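Local coordinates for molybdopterin biosynthesis Mog protein (Mycobacterium tuberculosis, PDB 2G4R) that probably binds molybdopterin and takes part in the biosynthesis of the molybdenum cofactor, at residues D57-G62 with G118-T123; P93-A98 with L139-D144; D97-S102 with I126-S131. All coordinates share one frame; numbering follows the deposited sequence.

All three contacts are mainly apolar, and no hydrogen bond crosses any of them; they differ in depth and in what borders them. Interaction 3 is the buried one, with helix 93-102 resting on strand 123-128 of the central sheet. Interaction 2 uses the same helix, sharing D97 and A98, but turns to helix 132-143 and is only partly buried; the two have centres 7 Å apart and touch, for instance through L95 and I126. Interaction 1 lies on the other side of the chain's centre from interaction 3, about 20 Å away between centres, where the last part of helix 49-60 meets a hairpin turn and a threonine hydroxyl joins the methyl groups.

Interaction 1. Residues D57-G62 with G118-T123; sequences DAVNAG and GVAGRT
At chi1 162° V59 sends CG1 away from its backbone N and keeps CG2 beside it, setting this second methyl against the CB of A120, 3.9 Å away. T123 is set in the same way: at chi1 -58° its CG2 is anti to the backbone N, while OG1 stands beside the N and reaches over the helix backbone, 4.0 Å from V59 CA. The two residues also meet along their flanks, V59 CG2 lying 4.3 Å from T123 CB. CG1 of V59, the other branch, comes near the carbonyl oxygen of A120. A120 and T123 are the ends of a type II' turn joining strands 117-120 and 123-128 into a beta hairpin, closed by paired backbone bonds, A120 N to T123 O at 3.0 Å and T123 N to A120 O at 2.9 Å. G62, with positive phi (71°), is the first residue to leave helical geometry and forms a Schellman motif, its N bonding to V59 O at 2.8 Å. The T123 hydroxyl is not left to the apolar surroundings, since OG1 hydrogen-bonds to the carbonyl of V63, the residue after G62. I66 of strand 65-69 touches both V59 and T123, extending the apolar patch into the sheet.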
loop_
_atom_site.group_PDB
_atom_site.type_symbol
_atom_site.label_atom_id
_atom_site.label_comp_id
_atom_site.label_asym_id
_atom_site.label_seq_id
_atom_site.Cartn_x
_atom_site.Cartn_y
_atom_site.Cartn_z
ATOM N N ASP A 57 10.692 7.124 -11.112
ATOM C CA ASP A 57 11.356 5.866 -11.071
ATOM C C ASP A 57 11.168 5.101 -12.372
ATOM O O ASP A 57 12.091 4.436 -12.845
ATOM C CB ASP A 57 10.852 5.043 -9.891
ATOM C CG ASP A 57 11.401 5.544 -8.535
ATOM O OD1 ASP A 57 12.223 6.506 -8.501
ATOM O OD2 ASP A 57 11.000 4.967 -7.495
ATOM N N ALA A 58 9.990 5.195 -12.985
ATOM C CA ALA A 58 9.748 4.374 -14.135
ATOM C C ALA A 58 10.446 4.977 -15.373
ATOM O O ALA A 58 11.036 4.263 -16.194
ATOM C CB ALA A 58 8.244 4.158 -14.335
ATOM N N VAL A 59 10.462 6.286 -15.439
ATOM C CA VAL A 59 11.093 7.014 -16.518
ATOM C C VAL A 59 12.611 6.788 -16.453
ATOM O O VAL A 59 13.254 6.566 -17.471
ATOM C CB VAL A 59 10.752 8.519 -16.392
ATOM C CG1 VAL A 59 11.714 9.430 -17.204
ATOM C CG2 VAL A 59 9.333 8.751 -16.835
ATOM N N ASN A 60 13.152 6.805 -15.229
ATOM C CA ASN A 60 14.576 6.703 -15.009
ATOM C C ASN A 60 15.017 5.250 -15.258
ATOM O O ASN A 60 16.143 5.012 -15.692
ATOM C CB ASN A 60 14.985 7.362 -13.648
ATOM C CG ASN A 60 14.592 8.889 -13.574
ATOM O OD1 ASN A 60 13.905 9.411 -14.474
ATOM N ND2 ASN A 60 14.994 9.589 -12.479
ATOM N N ALA A 61 14.096 4.296 -15.135
ATOM C CA ALA A 61 14.289 2.939 -15.678
ATOM C C ALA A 61 14.318 2.815 -17.234
ATOM O O ALA A 61 14.696 1.744 -17.775
ATOM C CB ALA A 61 13.217 1.990 -15.119
ATOM N N GLY A 62 13.848 3.845 -17.940
ATOM C CA GLY A 62 13.783 3.835 -19.423
ATOM C C GLY A 62 12.731 2.920 -20.033
ATOM O O GLY A 62 12.910 2.369 -21.126
ATOM N N GLY A 118 1.620 12.022 -22.411
ATOM C CA GLY A 118 2.779 12.744 -22.937
ATOM C C GLY A 118 3.982 11.878 -23.071
ATOM O O GLY A 118 3.913 10.634 -22.898
ATOM N N VAL A 119 5.105 12.537 -23.362
ATOM C CA VAL A 119 6.405 11.906 -23.408
ATOM C C VAL A 119 7.326 12.546 -22.361
ATOM O O VAL A 119 7.284 13.788 -22.093
ATOM C CB VAL A 119 7.035 11.975 -24.848
ATOM C CG1 VAL A 119 8.423 11.390 -24.857
ATOM C CG2 VAL A 119 6.160 11.296 -25.894
ATOM N N ALA A 120 8.079 11.668 -21.697
ATOM C CA ALA A 120 9.157 12.029 -20.758
ATOM C C ALA A 120 10.391 11.214 -21.147
ATOM O O ALA A 120 10.391 9.986 -21.027
ATOM C CB ALA A 120 8.747 11.700 -19.337
ATOM N N GLY A 121 11.450 11.887 -21.588
ATOM C CA GLY A 121 12.593 11.198 -22.156
ATOM C C GLY A 121 12.147 10.432 -23.380
ATOM O O GLY A 121 11.741 11.040 -24.361
ATOM N N ARG A 122 12.226 9.106 -23.341
ATOM C CA ARG A 122 11.696 8.295 -24.448
ATOM C C ARG A 122 10.558 7.366 -23.956
ATOM O O ARG A 122 10.256 6.360 -24.592
ATOM C CB ARG A 122 12.795 7.461 -25.086
ATOM C CG ARG A 122 13.999 8.244 -25.669
ATOM C CD ARG A 122 14.827 7.363 -26.659
ATOM N NE ARG A 122 14.075 6.177 -27.105
ATOM C CZ ARG A 122 14.334 5.453 -28.188
ATOM N NH1 ARG A 122 15.374 5.721 -28.985
ATOM N NH2 ARG A 122 13.532 4.418 -28.460
ATOM N N THR A 123 9.931 7.745 -22.840
ATOM C CA THR A 123 8.839 6.998 -22.244
ATOM C C THR A 123 7.479 7.677 -22.519
ATOM O O THR A 123 7.297 8.878 -22.318
ATOM C CB THR A 123 9.053 6.916 -20.696
ATOM O OG1 THR A 123 10.319 6.302 -20.422
ATOM C CG2 THR A 123 7.970 6.153 -20.040
#

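Interaction 2. Residues P93-A98 with L139-D144; sequences PGLADA and LGVLAD
V141 carries the contact from helix 132-143, its CB directed at helix 93-102 and its two methyls dividing the work. From CB the chain forks. CG1, anti to the backbone N (chi1 167°), meets two side chains of the facing helix: the CB of A98 at 3.9 Å and, one turn earlier in that helix, CD1 of L95 at 4.0 Å. CG2, placed beside the backbone N, leans instead on the main chain and comes 3.8 Å from the carbonyl O of A98. The small A98 side chain also points across the interface, and here the helices come close, with 6.9 Å between the CA atoms of A98 and V141. L95 starts off alongside the partner helix, and only its outer carbons reach V141; the two side chains pass alongside each other, pointing opposite ways. Both helices lie over the same side of the sheet, where L95 and L142 each touch I126 of strand 123-128, and W31 of helix 24-34 packs on L142. With methyl groups meeting methyl groups and one carbonyl oxygen, and no hydrogen bond between the segments, the helices are joined here by shape and dispersion, and the contact specifies no polar pairing.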
loop_
_atom_site.group_PDB
_atom_site.type_symbol
_atom_site.label_atom_id
_atom_site.label_comp_id
_atom_site.label_asym_id
_atom_site.label_seq_id
_atom_site.Cartn_x
_atom_site.Cartn_y
_atom_site.Cartn_z
ATOM N N PRO A 93 -2.080 16.308 -26.415
ATOM C CA PRO A 93 -3.503 16.675 -26.127
ATOM C C PRO A 93 -4.525 15.813 -26.863
ATOM O O PRO A 93 -5.564 15.440 -26.286
ATOM C CB PRO A 93 -3.611 18.136 -26.598
ATOM C CG PRO A 93 -2.455 18.329 -27.532
ATOM C CD PRO A 93 -1.357 17.435 -27.039
ATOM N N GLY A 94 -4.247 15.475 -28.108
ATOM C CA GLY A 94 -5.226 14.712 -28.883
ATOM C C GLY A 94 -5.506 13.327 -28.298
ATOM O O GLY A 94 -6.625 12.821 -28.375
ATOM N N LEU A 95 -4.487 12.713 -27.712
ATOM C CA LEU A 95 -4.626 11.370 -27.176
ATOM C C LEU A 95 -5.463 11.406 -25.894
ATOM O O LEU A 95 -6.380 10.587 -25.757
ATOM C CB LEU A 95 -3.260 10.782 -26.850
ATOM C CG LEU A 95 -3.210 9.313 -26.391
ATOM C CD1 LEU A 95 -4.079 8.440 -27.258
ATOM C CD2 LEU A 95 -1.745 8.810 -26.401
ATOM N N ALA A 96 -5.160 12.346 -24.989
ATOM C CA ALA A 96 -5.942 12.554 -23.767
ATOM C C ALA A 96 -7.429 12.868 -24.091
ATOM O O ALA A 96 -8.310 12.260 -23.514
ATOM C CB ALA A 96 -5.346 13.641 -22.906
ATOM N N ASP A 97 -7.668 13.748 -25.065
ATOM C CA ASP A 97 -9.025 14.115 -25.521
ATOM C C ASP A 97 -9.749 12.858 -26.057
ATOM O O ASP A 97 -10.851 12.580 -25.662
ATOM C CB ASP A 97 -8.965 15.231 -26.597
ATOM C CG ASP A 97 -8.418 16.605 -26.061
ATOM O OD1 ASP A 97 -8.087 16.762 -24.853
ATOM O OD2 ASP A 97 -8.346 17.545 -26.888
ATOM N N ALA A 98 -9.087 12.082 -26.914
ATOM C CA ALA A 98 -9.706 10.883 -27.521
ATOM C C ALA A 98 -10.046 9.869 -26.427
ATOM O O ALA A 98 -11.078 9.246 -26.502
ATOM C CB ALA A 98 -8.797 10.250 -28.574
ATOM N N LEU A 139 -7.883 2.053 -23.298
ATOM C CA LEU A 139 -6.893 1.118 -23.898
ATOM C C LEU A 139 -7.258 0.813 -25.367
ATOM O O LEU A 139 -6.389 0.648 -26.203
ATOM C CB LEU A 139 -6.769 -0.163 -23.075
ATOM C CG LEU A 139 -6.234 -0.022 -21.661
ATOM C CD1 LEU A 139 -6.433 -1.335 -20.912
ATOM C CD2 LEU A 139 -4.790 0.439 -21.710
ATOM N N GLY A 140 -8.551 0.818 -25.672
ATOM C CA GLY A 140 -9.006 0.644 -27.053
ATOM C C GLY A 140 -8.560 1.796 -27.949
ATOM O O GLY A 140 -8.176 1.608 -29.127
ATOM N N VAL A 141 -8.588 2.997 -27.407
ATOM C CA VAL A 141 -8.097 4.161 -28.112
ATOM C C VAL A 141 -6.611 4.018 -28.316
ATOM O O VAL A 141 -6.125 4.181 -29.426
ATOM C CB VAL A 141 -8.392 5.452 -27.346
ATOM C CG1 VAL A 141 -7.600 6.607 -27.919
ATOM C CG2 VAL A 141 -9.814 5.723 -27.391
ATOM N N LEU A 142 -5.885 3.680 -27.238
ATOM C CA LEU A 142 -4.441 3.539 -27.290
ATOM C C LEU A 142 -4.011 2.473 -28.290
ATOM O O LEU A 142 -2.995 2.625 -28.934
ATOM C CB LEU A 142 -3.842 3.193 -25.920
ATOM C CG LEU A 142 -2.320 2.990 -25.808
ATOM C CD1 LEU A 142 -1.560 4.275 -26.135
ATOM C CD2 LEU A 142 -1.925 2.543 -24.399
ATOM N N ALA A 143 -4.792 1.403 -28.421
ATOM C CA ALA A 143 -4.437 0.307 -29.317
ATOM C C ALA A 143 -4.330 0.761 -30.781
ATOM O O ALA A 143 -3.535 0.243 -31.523
ATOM C CB ALA A 143 -5.433 -0.882 -29.182
ATOM N N ASP A 144 -5.141 1.728 -31.165
ATOM C CA ASP A 144 -5.133 2.293 -32.514
ATOM C C ASP A 144 -3.844 3.065 -32.862
ATOM O O ASP A 144 -3.566 3.317 -34.055
ATOM C CB ASP A 144 -6.289 3.312 -32.627
ATOM C CG ASP A 144 -7.686 2.677 -32.727
ATOM O OD1 ASP A 144 -7.817 1.477 -33.083
ATOM O OD2 ASP A 144 -8.665 3.449 -32.471
#

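Interaction 3. Residues D97-S102 with I126-S131; sequences DAIRRS and INLPGS
I99 packs onto strand 123-128 with both ends of its branched side chain. CD1, at the tip of the longer arm, lies 3.8 Å from CG2 of I126, while the shorter branch, CG2, meets CD2 of L128 at 4.0 Å. The first torsion (chi1 -68°) turns the two arms so that CG1 is anti to the carbonyl carbon and CG2 anti to the backbone N, which spreads them over two strand residues whose side chains lie on one side of the sheet. I99 and L128 cross at about a right angle. This part is wholly buried and apolar. The outer flank of the helix is polar and makes no contact with the strand. There R100 NH1 and D97 OD1 form a salt bridge of 2.9 Å, the carboxylate offering its anti lone pair and the oxygen lying 9° from the guanidinium plane; NH2 of R100 also bonds to the carbonyls of S113 and G115. On the exposed R101, one guanidinium face lies over the backbone at D97 and A98. Further along, S102 folds back, OG bonding to I99 O at 2.7 Å. Helix and strand run nearly parallel: the axes of the two short segments approach to 9.7 Å at an angle of 22°, with C117 of the adjoining strand 117-120 touching both I99 and I126, and helix 132-143 alongside, its V141 against S102 and its L139 against L128.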
loop_
_atom_site.group_PDB
_atom_site.type_symbol
_atom_site.label_atom_id
_atom_site.label_comp_id
_atom_site.label_asym_id
_atom_site.label_seq_id
_atom_site.Cartn_x
_atom_site.Cartn_y
_atom_site.Cartn_z
ATOM N N ASP A 97 -7.668 13.748 -25.065
ATOM C CA ASP A 97 -9.025 14.115 -25.521
ATOM C C ASP A 97 -9.749 12.858 -26.057
ATOM O O ASP A 97 -10.851 12.580 -25.662
ATOM C CB ASP A 97 -8.965 15.231 -26.597
ATOM C CG ASP A 97 -8.418 16.605 -26.061
ATOM O OD1 ASP A 97 -8.087 16.762 -24.853
ATOM O OD2 ASP A 97 -8.346 17.545 -26.888
ATOM N N ALA A 98 -9.087 12.082 -26.914
ATOM C CA ALA A 98 -9.706 10.883 -27.521
ATOM C C ALA A 98 -10.046 9.869 -26.427
ATOM O O ALA A 98 -11.078 9.246 -26.502
ATOM C CB ALA A 98 -8.797 10.250 -28.574
ATOM N N ILE A 99 -9.139 9.666 -25.469
ATOM C CA ILE A 99 -9.426 8.817 -24.289
ATOM C C ILE A 99 -10.672 9.301 -23.522
ATOM O O ILE A 99 -11.526 8.478 -23.176
ATOM C CB ILE A 99 -8.200 8.666 -23.367
ATOM C CG1 ILE A 99 -7.093 7.831 -24.070
ATOM C CG2 ILE A 99 -8.574 7.985 -22.007
ATOM C CD1 ILE A 99 -5.697 7.984 -23.412
ATOM N N ARG A 100 -10.796 10.616 -23.278
ATOM C CA ARG A 100 -12.042 11.180 -22.707
ATOM C C ARG A 100 -13.238 10.884 -23.554
ATOM O O ARG A 100 -14.274 10.404 -23.048
ATOM C CB ARG A 100 -11.976 12.688 -22.460
ATOM C CG ARG A 100 -11.342 13.062 -21.134
ATOM C CD ARG A 100 -11.414 14.607 -20.941
ATOM N NE ARG A 100 -10.374 15.232 -21.710
ATOM C CZ ARG A 100 -9.098 15.330 -21.310
ATOM N NH1 ARG A 100 -8.243 15.915 -22.119
ATOM N NH2 ARG A 100 -8.658 14.856 -20.127
ATOM N N ARG A 101 -13.126 11.116 -24.846
ATOM C CA ARG A 101 -14.303 10.918 -25.718
ATOM C C ARG A 101 -14.688 9.456 -25.887
ATOM O O ARG A 101 -15.797 9.178 -26.281
ATOM C CB ARG A 101 -14.063 11.475 -27.101
ATOM C CG ARG A 101 -14.235 12.952 -27.183
ATOM C CD ARG A 101 -13.962 13.440 -28.574
ATOM N NE ARG A 101 -12.584 13.937 -28.721
ATOM C CZ ARG A 101 -11.639 13.398 -29.490
ATOM N NH1 ARG A 101 -11.869 12.338 -30.257
ATOM N NH2 ARG A 101 -10.452 13.956 -29.526
ATOM N N SER A 102 -13.751 8.549 -25.595
ATOM C CA SER A 102 -13.928 7.111 -25.810
ATOM C C SER A 102 -15.078 6.585 -24.919
ATOM O O SER A 102 -15.849 5.743 -25.338
ATOM C CB SER A 102 -12.599 6.374 -25.525
ATOM O OG SER A 102 -12.371 6.101 -24.123
ATOM N N ILE A 126 0.585 7.478 -20.198
ATOM C CA ILE A 126 -0.879 7.507 -20.445
ATOM C C ILE A 126 -1.673 7.530 -19.131
ATOM O O ILE A 126 -1.594 6.601 -18.348
ATOM C CB ILE A 126 -1.288 6.259 -21.230
ATOM C CG1 ILE A 126 -0.367 6.023 -22.470
ATOM C CG2 ILE A 126 -2.775 6.320 -21.617
ATOM C CD1 ILE A 126 -0.424 7.145 -23.529
ATOM N N ASN A 127 -2.425 8.603 -18.861
ATOM C CA ASN A 127 -3.340 8.595 -17.716
ATOM C C ASN A 127 -4.702 8.045 -18.180
ATOM O O ASN A 127 -5.258 8.512 -19.180
ATOM C CB ASN A 127 -3.589 9.982 -17.106
ATOM C CG ASN A 127 -2.356 10.646 -16.449
ATOM O OD1 ASN A 127 -1.392 9.995 -15.979
ATOM N ND2 ASN A 127 -2.470 11.954 -16.295
ATOM N N LEU A 128 -5.195 7.041 -17.477
ATOM C CA LEU A 128 -6.544 6.505 -17.655
ATOM C C LEU A 128 -7.385 6.731 -16.401
ATOM O O LEU A 128 -6.856 6.849 -15.299
ATOM C CB LEU A 128 -6.511 5.025 -17.906
ATOM C CG LEU A 128 -5.785 4.515 -19.136
ATOM C CD1 LEU A 128 -5.803 3.038 -19.201
ATOM C CD2 LEU A 128 -6.390 5.105 -20.359
ATOM N N PRO A 129 -8.733 6.740 -16.567
ATOM C CA PRO A 129 -9.586 6.921 -15.421
ATOM C C PRO A 129 -9.522 5.730 -14.472
ATOM O O PRO A 129 -8.928 4.711 -14.801
ATOM C CB PRO A 129 -10.987 7.072 -16.049
ATOM C CG PRO A 129 -10.925 6.264 -17.262
ATOM C CD PRO A 129 -9.513 6.579 -17.798
ATOM N N GLY A 130 -10.019 5.940 -13.260
ATOM C CA GLY A 130 -10.021 4.926 -12.206
ATOM C C GLY A 130 -11.327 4.147 -12.216
ATOM O O GLY A 130 -11.968 4.022 -11.191
ATOM N N SER A 131 -11.715 3.628 -13.363
ATOM C CA SER A 131 -12.856 2.690 -13.460
ATOM C C SER A 131 -12.598 1.654 -14.572
ATOM O O SER A 131 -11.994 2.000 -15.618
ATOM C CB SER A 131 -14.173 3.421 -13.674
ATOM O OG SER A 131 -14.319 3.924 -14.981
#